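Local coordinates for protein metallo-beta-lactamase FIM-1 (Pseudomonas aeruginosa, PDB 6V3Q) that probably hydrolyses beta-lactam antibiotics to substituted beta-amino acids, using zinc as cofactor, and so gives the bacterium resistance to them, at residues Ile48-Ala53 against His134-Phe139; Ala14-Val19 against Gln157-Gly162; His184-Val189 against Leu217-Ala222; Asp85-Val90 against Thr116-Asp121. One frame throughout, in Å; residues are numbered along the deposited sequence.

Interaction 1. Residues Ile48-Ala53 against His134-Phe139; sequences ILVDTA and HPLVIF
The two beta sheets of the metallo-beta-lactamase sandwich meet here through I48, V50 and L136. I48 and V50 lie on the same face of strand 46-50, and L136 leads into strand 137-139 of the other sheet. The touching end of L136 is CD1, which rests 3.7 Å from I48 CG2. It lies almost as near the second residue, 3.8 Å from V50 CG2, so one leucine methyl bridges two beta-branched neighbours. L136 gets there with its chain extended at chi2 (-171°), which carries CD1 outward across the gap. It slides past both partners in the opposite direction and does not meet either head-on. I48 has a second branch in play: its CD1 points to the start of the other segment, loosely, 4.5 Å from P135 CD. P135 follows a cis peptide bond, and its CB lies over one face of the H134 ring at the protein surface. In the alpha-beta/beta-alpha fold of this superfamily two mixed sheets pack face to face, and V152 and L154 of strand 151-154 also pack on L136, while I138 meets V78 of the first sheet. V50 uses CG2, the branch beside its backbone N, leaving CG1, anti to that N (chi1 -178°), to turn elsewhere in the core. Past the strand end, D51 OD1 accepts the amide of T80, the residue just before zinc ligand H81.

Interaction 2. Residues Ala14-Val19 against Gln157-Gly162; sequences AITQGV and QGIVFG
I159 rests its CD1 methyl against three side chains, those of I15, T16 and V19. These three belong to the first beta hairpin of the fold, formed by strands 11-16 and 19-27 at the edge of one sheet, while I159 comes from strand 159-161 of the other. Contact is tightest at T16, whose CG2 lies 3.6 Å from I159 CD1. I15 CG2 follows at 3.8 Å, crossing it at a slant, and V19 CG1 comes tip to tip with the same methyl at 4.0 Å. All three can face I159 because I15 and T16 form a classic beta bulge opposite V19: the I15 amide bonds to V19 O and that of T16 adds a weak second bond. A type II turn from T16 to V19 then closes the hairpin, with G18 at the positive phi (83°) of that turn. T16 sets its OG1 anti to the backbone N (chi1 -170°), which leaves CG2 between N and the carbonyl carbon, facing both I159 and the aliphatic part of Q157. I159 also packs on L154, Q201 and I203 of its own sheet. Q157 passes beside T16, bent at chi2 (115°), so that its amide end comes over the turn. There Q157 NE2 gives a weak hydrogen bond to Q17 O, 3.5 Å long, and the same nitrogen rests 3.7 Å from V19 CG2.

Interaction 3. Residues His184-Val189 against Leu217-Ala222; sequences HWKTAV and LTAQLA
This is a buried, nearly antiparallel contact between helix 185-195 and the last helix of the chain, 213-226, in which W185, K186 and V189 meet T218, A219 and A222. The axes of helices 185-189 and 217-222 approach to 8.5 Å at a signed crossing angle of -164°. Small residues permit that spacing: A222 CB sits 3.9 Å from W185 CB, and A219 takes the aliphatic start of K186, whose CG is 3.6 Å from A219 O. Beyond CG the lysine bends at chi2 and chi3 and leaves the interface, its NZ forming a salt bridge with E223. One turn earlier than A222, T218 CG2 touches V189 CG2 and W185 NE1, each 3.7 Å away. This methyl is anti to the backbone N of T218, which leaves OG1 to bond with L214 O and R167 N instead. Both helices belong to the C-terminal half of the metallo-beta-lactamase fold, where helix 213-226 ends the domain. The indole of W185, held by NE1 to L165 O, crosses T218 at about a right angle and comes within about 4 Å of the side chain of zinc ligand H145. A water links the two backbones: it accepts K186 N at 3.0 Å and may donate weakly to A222 O.

Interaction 4. Residues Asp85-Val90 against Thr116-Asp121; sequences DKMGGV and TPAEHD
M87 reaches across from the short helix 84-87 to the loop leading into strand 120-121. Its chain runs extended through chi2 and bends at chi3 (66°), which brings the CE methyl down on backbone atoms, 3.4 Å from T116 O and 3.7 Å from A118 N. The A118 methyl is a looser neighbour. M87 O starts a type I turn and receives a water at 2.6 Å; that water donates weakly to G88 O and accepts T116 N at 3.1 Å, tying the turn to the loop. G89 is the N-cap of helix 90-95. V90, in its first turn, sets CG1, anti to the backbone N, against two carbonyl oxygens, T116 O and P117 O, each 3.4 Å away. V90 CG1 also touches T116 CG2 at 3.8 Å. P117 O is held by R94 of the same helix, and A118 N by N107. The M87-V90 turn comes directly after the HXHXD motif of the metallo-beta-lactamase superfamily (H81, H83, D85), whose zinc-binding histidines H81 and H83 have side chains about 7 Å from that of M87.

How the interactions relate
Interactions 1 and 2 both join the two sheets of the sandwich, their centres 11 Å apart. F161 connects them, its CD2 packing 3.7 Å from V50 CG1. Interaction 4 is nested in the loop closed by interaction 1, and the two meet at T52: T52 N lies 3.0 Å from K86 O and T52 OG1 3.1 Å from G89 N, both probable hydrogen bonds. Interaction 3 stands apart, its centre 26 Å from that of interaction 4. The zinc held at H81, H83, H145 and the oxidised C164 is about 8 Å from the W185 side chain, 9 Å from that of M87 and 13 Å from that of V50.

Interaction 1. Residues Ile48-Ala53 against His134-Phe139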
loop_
_atom_site.group_PDB
_atom_site.type_symbol
_atom_site.label_atom_id
_atom_site.label_comp_id
_atom_site.label_asym_id
_atom_site.label_seq_id
_atom_site.Cartn_x
_atom_site.Cartn_y
_atom_site.Cartn_z
ATOM N N ILE A 48 -3.874 15.640 -23.996
ATOM C CA ILE A 48 -2.704 14.774 -24.074
ATOM C C ILE A 48 -2.588 14.012 -22.762
ATOM O O ILE A 48 -2.723 14.603 -21.683
ATOM C CB ILE A 48 -1.425 15.582 -24.354
ATOM C CG1 ILE A 48 -1.569 16.371 -25.657
ATOM C CG2 ILE A 48 -0.211 14.664 -24.417
ATOM C CD1 ILE A 48 -0.587 17.511 -25.792
ATOM N N LEU A 49 -2.342 12.708 -22.853
ATOM C CA LEU A 49 -2.206 11.852 -21.683
ATOM C C LEU A 49 -0.730 11.558 -21.443
ATOM O O LEU A 49 -0.025 11.104 -22.350
ATOM C CB LEU A 49 -2.985 10.549 -21.860
ATOM C CG LEU A 49 -2.827 9.523 -20.734
ATOM C CD1 LEU A 49 -3.377 10.063 -19.422
ATOM C CD2 LEU A 49 -3.490 8.198 -21.091
ATOM N N VAL A 50 -0.268 11.827 -20.231
ATOM C CA VAL A 50 1.069 11.444 -19.804
ATOM C C VAL A 50 0.906 10.266 -18.855
ATOM O O VAL A 50 0.347 10.414 -17.763
ATOM C CB VAL A 50 1.807 12.612 -19.139
ATOM C CG1 VAL A 50 3.211 12.197 -18.736
ATOM C CG2 VAL A 50 1.848 13.810 -20.075
ATOM N N ASP A 51 1.361 9.091 -19.297
ATOM C CA ASP A 51 1.321 7.853 -18.522
ATOM C C ASP A 51 -0.087 7.298 -18.341
ATOM O O ASP A 51 -1.049 8.046 -18.132
ATOM C CB ASP A 51 1.980 8.052 -17.157
ATOM C CG ASP A 51 3.483 8.165 -17.256
ATOM O OD1 ASP A 51 4.048 7.681 -18.257
ATOM O OD2 ASP A 51 4.102 8.721 -16.328
ATOM N N THR A 52 -0.206 5.975 -18.415
ATOM C CA THR A 52 -1.469 5.282 -18.223
ATOM C C THR A 52 -1.694 5.022 -16.737
ATOM O O THR A 52 -0.932 5.478 -15.881
ATOM C CB THR A 52 -1.480 3.970 -19.000
ATOM O OG1 THR A 52 -0.597 3.041 -18.361
ATOM C CG2 THR A 52 -1.007 4.184 -20.419
ATOM N N ALA A 53 -2.757 4.292 -16.417
ATOM C CA ALA A 53 -2.954 3.769 -15.078
ATOM C C ALA A 53 -2.244 2.420 -14.976
ATOM O O ALA A 53 -1.401 2.076 -15.807
ATOM C CB ALA A 53 -4.443 3.678 -14.762
ATOM N N HIS A 134 3.716 19.507 -28.197
ATOM C CA HIS A 134 3.644 20.860 -27.665
ATOM C C HIS A 134 2.227 21.141 -27.167
ATOM O O HIS A 134 1.254 20.767 -27.833
ATOM C CB HIS A 134 4.049 21.870 -28.744
ATOM C CG HIS A 134 4.295 23.252 -28.224
ATOM N ND1 HIS A 134 3.307 24.211 -28.161
ATOM C CD2 HIS A 134 5.416 23.835 -27.740
ATOM C CE1 HIS A 134 3.808 25.326 -27.663
ATOM N NE2 HIS A 134 5.086 25.125 -27.400
ATOM N N PRO A 135 2.063 21.806 -26.010
ATOM C CA PRO A 135 3.080 22.538 -25.247
ATOM C C PRO A 135 3.959 21.709 -24.312
ATOM O O PRO A 135 4.780 22.302 -23.616
ATOM C CB PRO A 135 2.243 23.523 -24.428
ATOM C CG PRO A 135 0.866 22.900 -24.322
ATOM C CD PRO A 135 0.791 21.731 -25.272
ATOM N N LEU A 136 3.810 20.387 -24.292
ATOM C CA LEU A 136 4.739 19.571 -23.522
ATOM C C LEU A 136 6.130 19.665 -24.136
ATOM O O LEU A 136 6.287 19.680 -25.360
ATOM C CB LEU A 136 4.299 18.101 -23.480
ATOM C CG LEU A 136 2.886 17.620 -23.147
ATOM C CD1 LEU A 136 2.879 16.099 -22.975
ATOM C CD2 LEU A 136 2.301 18.289 -21.916
ATOM N N VAL A 137 7.143 19.746 -23.282
ATOM C CA VAL A 137 8.517 19.478 -23.684
ATOM C C VAL A 137 8.886 18.110 -23.131
ATOM O O VAL A 137 8.912 17.909 -21.910
ATOM C CB VAL A 137 9.490 20.562 -23.195
ATOM C CG1 VAL A 137 10.929 20.140 -23.480
ATOM C CG2 VAL A 137 9.194 21.888 -23.875
ATOM N N ILE A 138 9.129 17.161 -24.025
ATOM C CA ILE A 138 9.560 15.825 -23.638
ATOM C C ILE A 138 11.081 15.809 -23.663
ATOM O O ILE A 138 11.695 16.093 -24.698
ATOM C CB ILE A 138 8.971 14.756 -24.569
ATOM C CG1 ILE A 138 7.439 14.808 -24.531
ATOM C CG2 ILE A 138 9.468 13.377 -24.165
ATOM C CD1 ILE A 138 6.770 14.059 -25.656
ATOM N N PHE A 139 11.685 15.482 -22.527
ATOM C CA PHE A 139 13.119 15.606 -22.324
ATOM C C PHE A 139 13.702 14.262 -21.914
ATOM O O PHE A 139 13.107 13.534 -21.112
ATOM C CB PHE A 139 13.413 16.667 -21.256
ATOM C CG PHE A 139 14.874 16.874 -20.980
ATOM C CD1 PHE A 139 15.691 17.483 -21.918
ATOM C CD2 PHE A 139 15.428 16.479 -19.774
ATOM C CE1 PHE A 139 17.042 17.678 -21.662
ATOM C CE2 PHE A 139 16.774 16.670 -19.514
ATOM C CZ PHE A 139 17.578 17.273 -20.457
#

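Interaction 2. Residues Ala14-Val19 against Gln157-Gly162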
loop_
_atom_site.group_PDB
_atom_site.type_symbol
_atom_site.label_atom_id
_atom_site.label_comp_id
_atom_site.label_asym_id
_atom_site.label_seq_id
_atom_site.Cartn_x
_atom_site.Cartn_y
_atom_site.Cartn_z
ATOM N N ALA A 14 -7.223 18.927 -10.330
ATOM C CA ALA A 14 -6.726 20.050 -11.112
ATOM C C ALA A 14 -5.417 20.557 -10.521
ATOM O O ALA A 14 -5.335 20.848 -9.323
ATOM C CB ALA A 14 -7.766 21.169 -11.157
ATOM N N ILE A 15 -4.390 20.653 -11.362
ATOM C CA ILE A 15 -3.065 21.094 -10.941
ATOM C C ILE A 15 -2.942 22.588 -11.203
ATOM O O ILE A 15 -2.692 23.374 -10.283
ATOM C CB ILE A 15 -1.963 20.307 -11.670
ATOM C CG1 ILE A 15 -1.996 18.838 -11.252
ATOM C CG2 ILE A 15 -0.599 20.920 -11.396
ATOM C CD1 ILE A 15 -1.716 18.613 -9.784
ATOM N N THR A 16 -3.103 22.978 -12.463
ATOM C CA THR A 16 -3.273 24.372 -12.850
ATOM C C THR A 16 -4.286 24.404 -13.990
ATOM O O THR A 16 -4.897 23.383 -14.325
ATOM C CB THR A 16 -1.930 25.013 -13.227
ATOM O OG1 THR A 16 -2.100 26.428 -13.375
ATOM C CG2 THR A 16 -1.409 24.439 -14.533
ATOM N N GLN A 17 -4.472 25.579 -14.590
ATOM C CA GLN A 17 -5.429 25.703 -15.681
ATOM C C GLN A 17 -4.976 24.868 -16.873
ATOM O O GLN A 17 -3.888 25.083 -17.420
ATOM C CB GLN A 17 -5.590 27.167 -16.081
ATOM C CG GLN A 17 -6.812 27.444 -16.959
ATOM C CD GLN A 17 -6.567 27.165 -18.430
ATOM O OE1 GLN A 17 -5.518 27.510 -18.974
ATOM N NE2 GLN A 17 -7.538 26.535 -19.083
ATOM N N GLY A 18 -5.810 23.909 -17.268
ATOM C CA GLY A 18 -5.514 23.058 -18.404
ATOM C C GLY A 18 -4.619 21.875 -18.115
ATOM O O GLY A 18 -4.210 21.187 -19.060
ATOM N N VAL A 19 -4.301 21.613 -16.847
ATOM C CA VAL A 19 -3.399 20.529 -16.468
ATOM C C VAL A 19 -4.044 19.761 -15.318
ATOM O O VAL A 19 -4.233 20.313 -14.229
ATOM C CB VAL A 19 -2.008 21.042 -16.062
ATOM C CG1 VAL A 19 -1.088 19.880 -15.720
ATOM C CG2 VAL A 19 -1.405 21.895 -17.174
ATOM N N GLN A 157 3.755 26.697 -17.834
ATOM C CA GLN A 157 3.039 26.647 -16.567
ATOM C C GLN A 157 3.934 26.297 -15.385
ATOM O O GLN A 157 3.435 26.193 -14.260
ATOM C CB GLN A 157 1.877 25.649 -16.650
ATOM C CG GLN A 157 0.693 26.141 -17.477
ATOM C CD GLN A 157 0.466 25.316 -18.726
ATOM O OE1 GLN A 157 1.414 24.952 -19.426
ATOM N NE2 GLN A 157 -0.795 25.030 -19.023
ATOM N N GLY A 158 5.235 26.119 -15.609
ATOM C CA GLY A 158 6.155 25.851 -14.519
ATOM C C GLY A 158 5.983 24.504 -13.853
ATOM O O GLY A 158 6.159 24.398 -12.634
ATOM N N ILE A 159 5.662 23.465 -14.619
ATOM C CA ILE A 159 5.409 22.131 -14.086
ATOM C C ILE A 159 6.383 21.152 -14.725
ATOM O O ILE A 159 6.567 21.160 -15.949
ATOM C CB ILE A 159 3.958 21.682 -14.337
ATOM C CG1 ILE A 159 2.968 22.678 -13.737
ATOM C CG2 ILE A 159 3.722 20.289 -13.768
ATOM C CD1 ILE A 159 1.541 22.425 -14.145
ATOM N N VAL A 160 6.996 20.309 -13.898
ATOM C CA VAL A 160 7.791 19.177 -14.359
ATOM C C VAL A 160 7.156 17.906 -13.819
ATOM O O VAL A 160 6.906 17.796 -12.612
ATOM C CB VAL A 160 9.259 19.279 -13.909
ATOM C CG1 VAL A 160 10.037 18.051 -14.354
ATOM C CG2 VAL A 160 9.892 20.535 -14.465
ATOM N N PHE A 161 6.884 16.959 -14.706
ATOM C CA PHE A 161 6.451 15.623 -14.310
ATOM C C PHE A 161 7.675 14.721 -14.400
ATOM O O PHE A 161 8.093 14.326 -15.491
ATOM C CB PHE A 161 5.313 15.114 -15.186
ATOM C CG PHE A 161 4.878 13.725 -14.839
ATOM C CD1 PHE A 161 4.124 13.490 -13.702
ATOM C CD2 PHE A 161 5.247 12.652 -15.629
ATOM C CE1 PHE A 161 3.734 12.210 -13.365
ATOM C CE2 PHE A 161 4.859 11.372 -15.296
ATOM C CZ PHE A 161 4.098 11.150 -14.166
ATOM N N GLY A 162 8.251 14.399 -13.241
ATOM C CA GLY A 162 9.502 13.664 -13.211
ATOM C C GLY A 162 9.360 12.166 -13.342
ATOM O O GLY A 162 10.347 11.489 -13.646
#

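Interaction 3. Residues His184-Val189 against Leu217-Ala222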
loop_
_atom_site.group_PDB
_atom_site.type_symbol
_atom_site.label_atom_id
_atom_site.label_comp_id
_atom_site.label_asym_id
_atom_site.label_seq_id
_atom_site.Cartn_x
_atom_site.Cartn_y
_atom_site.Cartn_z
ATOM N N HIS A 184 24.504 6.946 -12.698
ATOM C CA HIS A 184 24.069 8.077 -13.509
ATOM C C HIS A 184 22.805 8.753 -12.988
ATOM O O HIS A 184 22.444 9.820 -13.495
ATOM C CB HIS A 184 23.847 7.625 -14.961
ATOM C CG HIS A 184 23.663 8.751 -15.931
ATOM N ND1 HIS A 184 22.430 9.108 -16.433
ATOM C CD2 HIS A 184 24.556 9.602 -16.488
ATOM C CE1 HIS A 184 22.571 10.129 -17.259
ATOM N NE2 HIS A 184 23.851 10.449 -17.309
ATOM N N TRP A 185 22.139 8.173 -11.984
ATOM C CA TRP A 185 20.839 8.691 -11.561
ATOM C C TRP A 185 20.929 10.154 -11.139
ATOM O O TRP A 185 20.071 10.963 -11.510
ATOM C CB TRP A 185 20.273 7.829 -10.428
ATOM C CG TRP A 185 18.797 8.028 -10.166
ATOM C CD1 TRP A 185 18.064 9.155 -10.395
ATOM C CD2 TRP A 185 17.881 7.061 -9.631
ATOM N NE1 TRP A 185 16.757 8.956 -10.032
ATOM C CE2 TRP A 185 16.616 7.678 -9.561
ATOM C CE3 TRP A 185 18.009 5.737 -9.200
ATOM C CZ2 TRP A 185 15.488 7.020 -9.079
ATOM C CZ3 TRP A 185 16.885 5.081 -8.723
ATOM C CH2 TRP A 185 15.643 5.723 -8.666
ATOM N N LYS A 186 21.967 10.520 -10.379
ATOM C CA LYS A 186 22.090 11.910 -9.947
ATOM C C LYS A 186 22.289 12.842 -11.136
ATOM O O LYS A 186 21.700 13.929 -11.187
ATOM C CB LYS A 186 23.238 12.066 -8.950
ATOM C CG LYS A 186 23.278 13.444 -8.292
ATOM C CD LYS A 186 24.672 14.057 -8.299
ATOM C CE LYS A 186 25.581 13.399 -7.276
ATOM N NZ LYS A 186 26.869 14.134 -7.140
ATOM N N THR A 187 23.109 12.429 -12.107
ATOM C CA THR A 187 23.336 13.248 -13.294
ATOM C C THR A 187 22.034 13.514 -14.039
ATOM O O THR A 187 21.804 14.628 -14.525
ATOM C CB THR A 187 24.356 12.566 -14.209
ATOM O OG1 THR A 187 25.603 12.438 -13.517
ATOM C CG2 THR A 187 24.567 13.372 -15.481
ATOM N N ALA A 188 21.160 12.508 -14.119
ATOM C CA ALA A 188 19.894 12.684 -14.821
ATOM C C ALA A 188 18.976 13.642 -14.073
ATOM O O ALA A 188 18.313 14.484 -14.689
ATOM C CB ALA A 188 19.211 11.332 -15.026
ATOM N N VAL A 189 18.924 13.531 -12.743
ATOM C CA VAL A 189 18.090 14.430 -11.950
ATOM C C VAL A 189 18.552 15.872 -12.125
ATOM O O VAL A 189 17.746 16.777 -12.366
ATOM C CB VAL A 189 18.103 14.009 -10.471
ATOM C CG1 VAL A 189 17.331 15.013 -9.627
ATOM C CG2 VAL A 189 17.523 12.618 -10.316
ATOM N N LEU A 217 16.307 16.113 -2.870
ATOM C CA LEU A 217 16.116 14.833 -2.193
ATOM C C LEU A 217 16.611 13.674 -3.050
ATOM O O LEU A 217 17.356 12.809 -2.575
ATOM C CB LEU A 217 14.641 14.650 -1.836
ATOM C CG LEU A 217 14.252 13.297 -1.236
ATOM C CD1 LEU A 217 15.119 12.999 -0.020
ATOM C CD2 LEU A 217 12.771 13.254 -0.875
ATOM N N THR A 218 16.208 13.643 -4.325
ATOM C CA THR A 218 16.586 12.531 -5.193
ATOM C C THR A 218 18.075 12.558 -5.511
ATOM O O THR A 218 18.723 11.506 -5.560
ATOM C CB THR A 218 15.771 12.566 -6.487
ATOM O OG1 THR A 218 14.380 12.703 -6.177
ATOM C CG2 THR A 218 15.981 11.280 -7.275
ATOM N N ALA A 219 18.631 13.751 -5.737
ATOM C CA ALA A 219 20.057 13.868 -6.027
ATOM C C ALA A 219 20.895 13.311 -4.885
ATOM O O ALA A 219 21.866 12.579 -5.106
ATOM C CB ALA A 219 20.417 15.330 -6.290
ATOM N N GLN A 220 20.517 13.641 -3.649
ATOM C CA GLN A 220 21.302 13.220 -2.494
ATOM C C GLN A 220 21.106 11.738 -2.198
ATOM O O GLN A 220 22.054 11.050 -1.801
ATOM C CB GLN A 220 20.940 14.076 -1.281
ATOM C CG GLN A 220 21.416 15.516 -1.409
ATOM C CD GLN A 220 20.845 16.431 -0.346
ATOM O OE1 GLN A 220 19.854 16.104 0.308
ATOM N NE2 GLN A 220 21.467 17.589 -0.170
ATOM N N LEU A 221 19.884 11.230 -2.382
ATOM C CA LEU A 221 19.644 9.799 -2.227
ATOM C C LEU A 221 20.386 8.992 -3.285
ATOM O O LEU A 221 20.869 7.891 -2.999
ATOM C CB LEU A 221 18.144 9.509 -2.293
ATOM C CG LEU A 221 17.332 9.720 -1.013
ATOM C CD1 LEU A 221 15.836 9.559 -1.267
ATOM C CD2 LEU A 221 17.802 8.748 0.058
ATOM N N ALA A 222 20.491 9.517 -4.508
ATOM C CA ALA A 222 21.208 8.811 -5.565
ATOM C C ALA A 222 22.717 8.904 -5.375
ATOM O O ALA A 222 23.440 7.939 -5.645
ATOM C CB ALA A 222 20.811 9.363 -6.934
HETATM O O HOH W 1 23.985 8.862 -8.928
#

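Interaction 4. Residues Asp85-Val90 against Thr116-Asp121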
loop_
_atom_site.group_PDB
_atom_site.type_symbol
_atom_site.label_atom_id
_atom_site.label_comp_id
_atom_site.label_asym_id
_atom_site.label_seq_id
_atom_site.Cartn_x
_atom_site.Cartn_y
_atom_site.Cartn_z
ATOM N N ASP A 85 3.186 0.695 -14.253
ATOM C CA ASP A 85 2.466 1.867 -13.769
ATOM C C ASP A 85 2.474 3.008 -14.776
ATOM O O ASP A 85 1.725 3.975 -14.599
ATOM C CB ASP A 85 3.039 2.345 -12.433
ATOM C CG ASP A 85 4.535 2.560 -12.478
ATOM O OD1 ASP A 85 5.223 1.854 -13.244
ATOM O OD2 ASP A 85 5.025 3.436 -11.734
ATOM N N LYS A 86 3.289 2.909 -15.825
ATOM C CA LYS A 86 3.340 3.915 -16.877
ATOM C C LYS A 86 2.795 3.430 -18.208
ATOM O O LYS A 86 2.178 4.216 -18.929
ATOM C CB LYS A 86 4.781 4.399 -17.087
ATOM C CG LYS A 86 5.427 4.929 -15.833
ATOM C CD LYS A 86 4.459 5.806 -15.069
ATOM C CE LYS A 86 5.102 6.358 -13.826
ATOM N NZ LYS A 86 4.168 7.196 -13.024
ATOM N N MET A 87 3.008 2.159 -18.552
ATOM C CA MET A 87 2.542 1.609 -19.820
ATOM C C MET A 87 1.590 0.435 -19.623
ATOM O O MET A 87 1.398 -0.363 -20.545
ATOM C CB MET A 87 3.729 1.185 -20.687
ATOM C CG MET A 87 4.684 2.316 -21.022
ATOM S SD MET A 87 5.951 1.834 -22.212
ATOM C CE MET A 87 4.956 1.533 -23.669
ATOM N N GLY A 88 0.989 0.312 -18.438
ATOM C CA GLY A 88 0.128 -0.827 -18.164
ATOM C C GLY A 88 -1.127 -0.866 -19.010
ATOM O O GLY A 88 -1.673 -1.945 -19.262
ATOM N N GLY A 89 -1.603 0.294 -19.458
ATOM C CA GLY A 89 -2.835 0.354 -20.219
ATOM C C GLY A 89 -2.659 0.891 -21.624
ATOM O O GLY A 89 -3.556 1.548 -22.161
ATOM N N VAL A 90 -1.502 0.611 -22.229
ATOM C CA VAL A 90 -1.223 1.100 -23.578
ATOM C C VAL A 90 -2.191 0.486 -24.582
ATOM O O VAL A 90 -2.668 1.164 -25.501
ATOM C CB VAL A 90 0.243 0.812 -23.955
ATOM C CG1 VAL A 90 0.465 1.005 -25.447
ATOM C CG2 VAL A 90 1.170 1.713 -23.170
ATOM N N THR A 116 2.400 -3.660 -23.633
ATOM C CA THR A 116 2.171 -3.306 -25.028
ATOM C C THR A 116 3.025 -2.096 -25.386
ATOM O O THR A 116 2.992 -1.091 -24.670
ATOM C CB THR A 116 0.698 -2.995 -25.278
ATOM O OG1 THR A 116 -0.098 -4.146 -24.971
ATOM C CG2 THR A 116 0.474 -2.602 -26.733
ATOM N N PRO A 117 3.802 -2.156 -26.464
ATOM C CA PRO A 117 4.641 -1.012 -26.828
ATOM C C PRO A 117 3.811 0.140 -27.371
ATOM O O PRO A 117 2.665 -0.021 -27.796
ATOM C CB PRO A 117 5.566 -1.583 -27.908
ATOM C CG PRO A 117 4.766 -2.688 -28.521
ATOM C CD PRO A 117 3.975 -3.289 -27.390
ATOM N N ALA A 118 4.414 1.326 -27.344
ATOM C CA ALA A 118 3.811 2.467 -28.008
ATOM C C ALA A 118 3.978 2.338 -29.518
ATOM O O ALA A 118 4.815 1.581 -30.017
ATOM C CB ALA A 118 4.428 3.774 -27.512
ATOM N N GLU A 119 3.160 3.091 -30.251
ATOM C CA GLU A 119 3.144 2.959 -31.701
ATOM C C GLU A 119 4.301 3.701 -32.361
ATOM O O GLU A 119 4.821 3.241 -33.384
ATOM C CB GLU A 119 1.809 3.461 -32.254
ATOM C CG GLU A 119 1.618 3.224 -33.739
ATOM C CD GLU A 119 0.320 3.810 -34.251
ATOM O OE1 GLU A 119 -0.359 4.517 -33.477
ATOM O OE2 GLU A 119 -0.022 3.566 -35.426
ATOM N N HIS A 120 4.720 4.831 -31.799
ATOM C CA HIS A 120 5.759 5.660 -32.392
ATOM C C HIS A 120 6.931 5.811 -31.433
ATOM O O HIS A 120 6.741 5.946 -30.219
ATOM C CB HIS A 120 5.220 7.048 -32.759
ATOM C CG HIS A 120 4.170 7.029 -33.826
ATOM N ND1 HIS A 120 2.840 7.279 -33.567
ATOM C CD2 HIS A 120 4.256 6.792 -35.156
ATOM C CE1 HIS A 120 2.151 7.198 -34.691
ATOM N NE2 HIS A 120 2.987 6.902 -35.671
ATOM N N ASP A 121 8.142 5.783 -31.988
ATOM C CA ASP A 121 9.334 6.135 -31.231
ATOM C C ASP A 121 9.508 7.646 -31.241
ATOM O O ASP A 121 9.381 8.285 -32.290
ATOM C CB ASP A 121 10.574 5.463 -31.822
ATOM C CG ASP A 121 10.519 3.956 -31.735
ATOM O OD1 ASP A 121 9.555 3.431 -31.143
ATOM O OD2 ASP A 121 11.441 3.297 -32.261
HETATM O O HOH W 2 0.578 -2.616 -21.418
#